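Vaginolysin (Gardnerella vaginalis, PDB 5IMY) probably binds cholesterol-containing host membranes and damages them as a secreted toxin of the cholesterol-dependent cytolysin family. Local coordinates at residues A[97-100]-A[101-105]; A[196-199]-A[200-203]. All blocks are in the same frame, centred on the assembly; numbering follows the deposited sequence.

Contact 1: residues A[97-100]-A[101-105]; sequences ADKN and LMDNM
Lys99, in the first turn of the short helix 99-102, and Asp103, just beyond its last residue, meet through a salt bridge. The lysine is nearly extended up to its last bond: CB lies near Met102 CE, at 4.4 Å, while CG and CE each pass 4.0 Å from Asp103 OD2, and CD 4.1 Å. Its chain turns only at chi4 (-88°), which brings NZ back to 2.9 Å from Asp103 OD2, on the syn lone pair of that carboxylate oxygen. At the start of the helix Asp98 is the N-cap. Its two oxygens divide the work, OD1 weakly accepting from Leu101 N and OD2 weakly from Asn100 N, both in fairly straight bonds. Met102 folds at chi3, setting CE 3.7 Å from Lys99 CA. The helix closes in a Schellman motif: Asn104 has positive phi, which asparagine tolerates well, and Met105 N bonds to Asn100 O and Asn104 N to Leu101 O, each at 2.9 Å. The side-chain amide of Asn104 bonds through OD1 to Tyr350 and through ND2 to Ser80, while Leu101 packs on Leu79. Weak carboxylate bonds thus cap the first turn and backbone bonds the last, and negative Asp98 would probably interact favourably with the helix dipole's positive end.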
ATOM      1  N   ALA A  97       8.805   0.127  44.727  1.00 39.05           N
ATOM      2  CA  ALA A  97       8.508   0.347  43.315  1.00 31.87           C
ATOM      3  C   ALA A  97       9.778   0.891  42.666  1.00 37.51           C
ATOM      4  O   ALA A  97       9.928   2.088  42.411  1.00 39.17           O
ATOM      5  CB  ALA A  97       7.329   1.297  43.149  1.00 34.87           C
ATOM      6  N   ASP A  98      10.713  -0.016  42.407  1.00 35.29           N
ATOM      7  CA  ASP A  98      12.054   0.356  41.971  1.00 43.01           C
ATOM      8  C   ASP A  98      12.405  -0.429  40.709  1.00 37.89           C
ATOM      9  O   ASP A  98      11.541  -0.989  40.022  1.00 35.01           O
ATOM     10  CB  ASP A  98      13.063   0.112  43.100  1.00 39.46           C
ATOM     11  CG  ASP A  98      13.325  -1.362  43.338  1.00 49.29           C
ATOM     12  OD1 ASP A  98      12.368  -2.161  43.240  1.00 45.87           O
ATOM     13  OD2 ASP A  98      14.487  -1.725  43.615  1.00 61.43           O
ATOM     14  N   LYS A  99      13.702  -0.482  40.395  1.00 41.12           N
ATOM     15  CA  LYS A  99      14.153  -1.159  39.182  1.00 41.42           C
ATOM     16  C   LYS A  99      13.994  -2.669  39.296  1.00 41.82           C
ATOM     17  O   LYS A  99      13.681  -3.341  38.306  1.00 45.37           O
ATOM     18  CB  LYS A  99      15.611  -0.800  38.895  1.00 38.53           C
ATOM     19  CG  LYS A  99      16.056  -1.119  37.478  1.00 44.32           C
ATOM     20  CD  LYS A  99      17.562  -1.310  37.396  1.00 45.46           C
ATOM     21  CE  LYS A  99      18.023  -1.532  35.963  1.00 64.94           C
ATOM     22  NZ  LYS A  99      18.000  -2.969  35.563  1.00 74.62           N
ATOM     23  N   ASN A 100      14.211  -3.223  40.489  1.00 41.08           N
ATOM     24  CA  ASN A 100      14.094  -4.665  40.667  1.00 39.23           C
ATOM     25  C   ASN A 100      12.684  -5.143  40.342  1.00 39.82           C
ATOM     26  O   ASN A 100      12.501  -6.120  39.606  1.00 40.39           O
ATOM     27  CB  ASN A 100      14.479  -5.048  42.096  1.00 45.14           C
ATOM     28  CG  ASN A 100      15.977  -5.006  42.329  1.00 51.77           C
ATOM     29  OD1 ASN A 100      16.766  -5.239  41.413  1.00 52.55           O
ATOM     30  ND2 ASN A 100      16.375  -4.708  43.560  1.00 52.56           N
ATOM     31  N   LEU A 101      11.671  -4.464  40.884  1.00 39.15           N
ATOM     32  CA  LEU A 101      10.293  -4.835  40.579  1.00 38.74           C
ATOM     33  C   LEU A 101      10.023  -4.740  39.083  1.00 34.89           C
ATOM     34  O   LEU A 101       9.365  -5.613  38.506  1.00 43.22           O
ATOM     35  CB  LEU A 101       9.324  -3.944  41.357  1.00 27.15           C
ATOM     36  CG  LEU A 101       7.832  -4.176  41.094  1.00 32.61           C
ATOM     37  CD1 LEU A 101       7.438  -5.626  41.347  1.00 27.95           C
ATOM     38  CD2 LEU A 101       6.998  -3.246  41.955  1.00 35.91           C
ATOM     39  N   MET A 102      10.530  -3.688  38.435  1.00 34.00           N
ATOM     40  CA  MET A 102      10.342  -3.543  36.997  1.00 38.50           C
ATOM     41  C   MET A 102      11.000  -4.681  36.231  1.00 41.93           C
ATOM     42  O   MET A 102      10.545  -5.035  35.137  1.00 43.08           O
ATOM     43  CB  MET A 102      10.896  -2.195  36.531  1.00 34.54           C
ATOM     44  CG  MET A 102      10.068  -1.010  36.999  1.00 40.16           C
ATOM     45  SD  MET A 102      10.508   0.545  36.199  1.00 50.95           S
ATOM     46  CE  MET A 102      12.063   0.926  36.999  1.00 45.61           C
ATOM     47  N   ASP A 103      12.059  -5.267  36.783  1.00 41.75           N
ATOM     48  CA  ASP A 103      12.712  -6.419  36.176  1.00 43.07           C
ATOM     49  C   ASP A 103      12.097  -7.742  36.615  1.00 44.16           C
ATOM     50  O   ASP A 103      12.579  -8.802  36.203  1.00 39.31           O
ATOM     51  CB  ASP A 103      14.208  -6.409  36.504  1.00 43.24           C
ATOM     52  CG  ASP A 103      14.937  -5.245  35.860  1.00 53.40           C
ATOM     53  OD1 ASP A 103      14.370  -4.624  34.937  1.00 54.31           O
ATOM     54  OD2 ASP A 103      16.080  -4.958  36.272  1.00 50.55           O
ATOM     55  N   ASN A 104      11.049  -7.702  37.439  1.00 41.33           N
ATOM     56  CA  ASN A 104      10.369  -8.897  37.932  1.00 36.93           C
ATOM     57  C   ASN A 104      11.236  -9.689  38.906  1.00 39.06           C
ATOM     58  O   ASN A 104      11.082 -10.905  39.040  1.00 43.64           O
ATOM     59  CB  ASN A 104       9.914  -9.797  36.777  1.00 41.43           C
ATOM     60  CG  ASN A 104       8.597 -10.495  37.065  1.00 38.07           C
ATOM     61  OD1 ASN A 104       7.799 -10.030  37.878  1.00 36.24           O
ATOM     62  ND2 ASN A 104       8.362 -11.615  36.394  1.00 43.61           N
ATOM     63  N   MET A 105      12.152  -9.008  39.592  1.00 38.42           N
ATOM     64  CA  MET A 105      12.967  -9.606  40.649  1.00 41.07           C
ATOM     65  C   MET A 105      12.876  -8.740  41.898  1.00 40.94           C
ATOM     66  O   MET A 105      13.885  -8.244  42.407  1.00 42.51           O
ATOM     67  CB  MET A 105      14.417  -9.762  40.194  1.00 40.42           C
ATOM     68  CG  MET A 105      14.644 -10.907  39.224  1.00 43.63           C
ATOM     69  SD  MET A 105      14.173 -12.510  39.906  1.00 54.95           S
ATOM     70  CE  MET A 105      15.180 -12.575  41.387  1.00 58.12           C
TER

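Contact 2: residues A[196-199]-A[200-203]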
ATOM      1  N   LYS A 196      13.126 -21.730  21.553  1.00 58.88           N
ATOM      2  CA  LYS A 196      14.091 -21.551  20.472  1.00 57.24           C
ATOM      3  C   LYS A 196      13.535 -20.692  19.342  1.00 54.69           C
ATOM      4  O   LYS A 196      13.267 -21.194  18.246  1.00 57.81           O
ATOM      5  CB  LYS A 196      14.532 -22.914  19.933  1.00 66.07           C
ATOM      6  CG  LYS A 196      14.910 -23.921  21.015  1.00 66.28           C
ATOM      7  CD  LYS A 196      15.305 -25.260  20.404  1.00 77.44           C
ATOM      8  CE  LYS A 196      14.400 -26.396  20.868  1.00 87.87           C
ATOM      9  NZ  LYS A 196      14.869 -27.019  22.139  1.00102.14           N
ATOM     10  N   ILE A 197      13.357 -19.401  19.601  1.00 58.43           N
ATOM     11  CA  ILE A 197      12.821 -18.483  18.601  1.00 51.27           C
ATOM     12  C   ILE A 197      13.900 -18.176  17.574  1.00 53.34           C
ATOM     13  O   ILE A 197      15.077 -18.008  17.916  1.00 62.09           O
ATOM     14  CB  ILE A 197      12.307 -17.194  19.269  1.00 47.15           C
ATOM     15  CG1 ILE A 197      11.331 -17.521  20.403  1.00 50.68           C
ATOM     16  CG2 ILE A 197      11.627 -16.301  18.236  1.00 47.58           C
ATOM     17  CD1 ILE A 197      10.966 -16.322  21.259  1.00 51.76           C
ATOM     18  N   ASP A 198      13.501 -18.097  16.307  1.00 43.52           N
ATOM     19  CA  ASP A 198      14.401 -17.751  15.208  1.00 50.65           C
ATOM     20  C   ASP A 198      13.939 -16.414  14.636  1.00 50.15           C
ATOM     21  O   ASP A 198      13.021 -16.366  13.812  1.00 47.25           O
ATOM     22  CB  ASP A 198      14.410 -18.843  14.143  1.00 51.71           C
ATOM     23  CG  ASP A 198      15.494 -18.636  13.104  1.00 56.91           C
ATOM     24  OD1 ASP A 198      16.161 -17.580  13.139  1.00 55.71           O
ATOM     25  OD2 ASP A 198      15.678 -19.529  12.247  1.00 57.38           O
ATOM     26  N   PHE A 199      14.581 -15.327  15.075  1.00 50.27           N
ATOM     27  CA  PHE A 199      14.190 -13.999  14.612  1.00 48.38           C
ATOM     28  C   PHE A 199      14.660 -13.750  13.183  1.00 52.73           C
ATOM     29  O   PHE A 199      13.914 -13.194  12.369  1.00 50.87           O
ATOM     30  CB  PHE A 199      14.750 -12.929  15.548  1.00 51.40           C
ATOM     31  CG  PHE A 199      14.173 -12.972  16.935  1.00 43.85           C
ATOM     32  CD1 PHE A 199      12.927 -12.429  17.199  1.00 44.02           C
ATOM     33  CD2 PHE A 199      14.884 -13.546  17.976  1.00 51.33           C
ATOM     34  CE1 PHE A 199      12.397 -12.465  18.474  1.00 42.95           C
ATOM     35  CE2 PHE A 199      14.359 -13.583  19.253  1.00 46.57           C
ATOM     36  CZ  PHE A 199      13.113 -13.041  19.503  1.00 45.46           C
ATOM     37  N   ASP A 200      15.895 -14.145  12.860  1.00 55.26           N
ATOM     38  CA  ASP A 200      16.403 -13.943  11.506  1.00 56.18           C
ATOM     39  C   ASP A 200      15.477 -14.573  10.474  1.00 50.81           C
ATOM     40  O   ASP A 200      15.302 -14.038   9.374  1.00 47.75           O
ATOM     41  CB  ASP A 200      17.812 -14.520  11.377  1.00 62.06           C
ATOM     42  CG  ASP A 200      18.760 -14.001  12.439  1.00 66.36           C
ATOM     43  OD1 ASP A 200      19.274 -12.873  12.279  1.00 57.19           O
ATOM     44  OD2 ASP A 200      18.993 -14.724  13.430  1.00 65.82           O
ATOM     45  N   ALA A 201      14.875 -15.715  10.814  1.00 49.70           N
ATOM     46  CA  ALA A 201      13.966 -16.379   9.889  1.00 48.04           C
ATOM     47  C   ALA A 201      12.693 -15.571   9.673  1.00 49.78           C
ATOM     48  O   ALA A 201      12.139 -15.575   8.568  1.00 47.06           O
ATOM     49  CB  ALA A 201      13.623 -17.775  10.406  1.00 51.39           C
ATOM     50  N   VAL A 202      12.216 -14.875  10.705  1.00 47.60           N
ATOM     51  CA  VAL A 202      10.999 -14.081  10.568  1.00 46.07           C
ATOM     52  C   VAL A 202      11.241 -12.892   9.648  1.00 43.31           C
ATOM     53  O   VAL A 202      10.449 -12.614   8.739  1.00 40.29           O
ATOM     54  CB  VAL A 202      10.496 -13.623  11.950  1.00 41.45           C
ATOM     55  CG1 VAL A 202       9.222 -12.796  11.809  1.00 37.95           C
ATOM     56  CG2 VAL A 202      10.258 -14.819  12.854  1.00 47.05           C
ATOM     57  N   HIS A 203      12.339 -12.173   9.871  1.00 45.26           N
ATOM     58  CA  HIS A 203      12.606 -10.958   9.117  1.00 50.66           C
ATOM     59  C   HIS A 203      13.039 -11.248   7.685  1.00 49.73           C
ATOM     60  O   HIS A 203      12.951 -10.358   6.832  1.00 45.75           O
ATOM     61  CB  HIS A 203      13.668 -10.135   9.840  1.00 50.78           C
ATOM     62  CG  HIS A 203      13.239  -9.648  11.192  1.00 48.28           C
ATOM     63  ND1 HIS A 203      12.439  -8.537  11.360  1.00 47.74           N
ATOM     64  CD2 HIS A 203      13.499 -10.119  12.439  1.00 48.28           C
ATOM     65  CE1 HIS A 203      12.226  -8.344  12.650  1.00 39.83           C
ATOM     66  NE2 HIS A 203      12.856  -9.290  13.327  1.00 43.20           N
TER
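From an extended Asp198 the chain winds at Phe199 into the short helix 199-203, where the carbonyl of Phe199 takes up the first helical bond. His203 N approaches Phe199 O nearly in line with the carbonyl, at 3.1 Å, and Val202 N adds a weak, bent bond of 2.9 Å to the same oxygen. Asp198 is the N-cap: with CG anti to its backbone N (chi1 -170°), the carboxylate reaches forward along the turn, and OD1 weakly accepts from Ala201 N at 3.2 Å. OD2 lies 3.3 Å from Ala201 CB, a methyl small enough to sit close beneath the carboxylate. Asp200 brings a second acid near, its OD2 4.0 Å from Asp198 OD1, so the two charges probably disfavour each other somewhat. Val202 CG2 packs against Asp198 O at 3.3 Å. On the loop side, Ile197 CG2 sits over the centre of one face of the Phe199 ring, 3.8 Å above its plane. That ring also touches Met177 and Leu180 of helix 177-184. His203 ties the turn to its surroundings through both ring nitrogens, NE2 to the carbonyl of Gln175 and ND1 to Thr372 on the long strand 363-389.

How the contacts relate
Contact 1 and contact 2 are two separate short helices, each with its capping residue; their centres lie 29 Å apart, with nearest atoms about 16 Å from each other, so neither touches the other. Both belong to the thiol-activated cytolysin part of the chain, 97-105 coming first. Each begins with an aspartate N-cap, but the two differ beyond it: 97-105 also has a salt bridge along its side and a Schellman ending, whereas in 196-203 Phe199 and His203 make the links to neighbouring elements, a part played in 97-105 chiefly by Asn104 and Leu101. Contact 1 adjoins strand 79-80 and Tyr350 of strand 347-354; contact 2 adjoins helix 177-184 and strand 363-389.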